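Local coordinates for microcompartments protein (Halothece sp. PCC 7418, PDB 5VGU) that probably forms hexameric building blocks of the beta-carboxysome shell as a bacterial microcompartment protein of the CcmK4 type, at residues Ile45-Gly49 against Pro91-Asn95. Numbering follows the deposited sequence.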
# COMPACT_ATOMS: atom_id res chain seq x y z
N ILE A 45 9.14 -11.88 -8.70
CA ILE A 45 9.96 -12.95 -8.16
C ILE A 45 11.38 -12.78 -8.68
O ILE A 45 11.60 -12.22 -9.75
CB ILE A 45 9.41 -14.36 -8.49
CG1 ILE A 45 9.06 -14.49 -9.99
CG2 ILE A 45 8.22 -14.68 -7.58
CD1 ILE A 45 8.68 -15.89 -10.40
N ILE A 46 12.34 -13.30 -7.90
CA ILE A 46 13.76 -13.14 -8.17
C ILE A 46 14.42 -14.51 -8.07
O ILE A 46 14.30 -15.20 -7.05
CB ILE A 46 14.44 -12.16 -7.20
CG1 ILE A 46 13.78 -10.77 -7.28
CG2 ILE A 46 15.92 -12.04 -7.50
CD1 ILE A 46 12.69 -10.57 -6.29
N ILE A 47 15.16 -14.89 -9.10
CA ILE A 47 15.91 -16.13 -9.09
C ILE A 47 17.39 -15.78 -9.26
O ILE A 47 17.74 -14.74 -9.82
CB ILE A 47 15.48 -17.14 -10.17
CG1 ILE A 47 15.54 -16.51 -11.57
CG2 ILE A 47 14.10 -17.67 -9.90
CD1 ILE A 47 15.38 -17.50 -12.71
N ARG A 48 18.25 -16.68 -8.78
CA ARG A 48 19.69 -16.59 -8.96
C ARG A 48 20.22 -17.91 -9.47
O ARG A 48 19.70 -18.99 -9.14
CB ARG A 48 20.41 -16.26 -7.66
CG ARG A 48 19.95 -14.94 -7.00
CD ARG A 48 20.30 -13.69 -7.84
NE ARG A 48 21.74 -13.53 -8.00
CZ ARG A 48 22.56 -12.94 -7.13
NH1 ARG A 48 22.11 -12.43 -6.00
NH2 ARG A 48 23.86 -12.90 -7.40
N GLY A 49 21.29 -17.81 -10.24
CA GLY A 49 22.00 -18.98 -10.73
C GLY A 49 22.97 -18.59 -11.82
O GLY A 49 23.17 -17.40 -12.14
N PRO A 91 16.38 -6.38 -3.16
CA PRO A 91 16.10 -7.69 -2.52
C PRO A 91 16.34 -8.87 -3.46
O PRO A 91 15.42 -9.56 -3.89
CB PRO A 91 14.62 -7.55 -2.12
CG PRO A 91 14.06 -6.63 -3.16
CD PRO A 91 15.14 -5.64 -3.47
N ILE A 92 17.61 -9.11 -3.78
CA ILE A 92 17.99 -10.12 -4.78
C ILE A 92 19.05 -11.09 -4.29
O ILE A 92 19.47 -11.95 -5.06
CB ILE A 92 18.45 -9.47 -6.09
CG1 ILE A 92 19.74 -8.65 -5.88
CG2 ILE A 92 17.33 -8.62 -6.68
CD1 ILE A 92 20.46 -8.30 -7.20
N ALA A 93 19.52 -10.96 -3.05
CA ALA A 93 20.59 -11.80 -2.55
C ALA A 93 20.07 -13.19 -2.16
O ALA A 93 18.91 -13.37 -1.83
CB ALA A 93 21.26 -11.14 -1.34
N TYR A 94 20.97 -14.17 -2.22
CA TYR A 94 20.74 -15.42 -1.52
C TYR A 94 20.56 -15.13 -0.03
O TYR A 94 21.02 -14.11 0.49
CB TYR A 94 21.92 -16.37 -1.73
CG TYR A 94 22.06 -16.97 -3.10
CD1 TYR A 94 21.25 -18.03 -3.51
CD2 TYR A 94 23.05 -16.53 -3.98
CE1 TYR A 94 21.39 -18.60 -4.76
CE2 TYR A 94 23.20 -17.10 -5.23
CZ TYR A 94 22.37 -18.14 -5.61
OH TYR A 94 22.51 -18.72 -6.85
N ASN A 95 19.81 -16.01 0.64
CA ASN A 95 19.55 -15.87 2.07
C ASN A 95 19.53 -17.25 2.72
O ASN A 95 19.50 -18.28 2.05
CB ASN A 95 18.23 -15.13 2.32
CG ASN A 95 17.05 -15.84 1.70
OD1 ASN A 95 16.73 -16.95 2.10
ND2 ASN A 95 16.43 -15.22 0.69
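NH1 of Arg-48 is gripped twice: it gives a hydrogen bond to the carbonyl O of Ile-92, 2.8 Å away and fairly straight (159° at the hydrogen), and forms a salt bridge with Glu-87. The carbonyl oxygen sits at the edge of the guanidinium, close to its plane, whereas NH1 stands above the plane of the Ile-92 carbonyl. Bends at chi2 (-66°) and chi3 (-63°) curl the arginine back, bringing its CD within 3.4 Å of Ile-92 O. Arginine suits this buried place because its remaining N-H groups are also used: NE bonds to Ala-5 O, and NH2 to the backbone carbonyls of Ser-2 and Asp-4. With an alanine here, Glu-87 would probably lose its positive mate, and the carbonyls of Ile-92, Ala-5, Asp-4 and Ser-2 this donor.

One face of the Tyr-94 ring is turned to Arg-48 CG, which lies 4.2 Å above its plane, offset toward the rim. The tyrosine OH passes 3.3 Å from Arg-48 CB and hydrogen-bonds to Asp-4 OD2, a combination of apolar face and polar end that suits tyrosine. Farther along, beta-branched Ile-46 and Ile-92 cross at about a right angle, their CG2 methyls 3.8 Å apart.

The contact thus packs the loop between helices 84-89 and 99-104 against strand 42-49 of the BMC-domain sheet, which runs between strands 30-39 and 5-12, on the side away from helix 14-27.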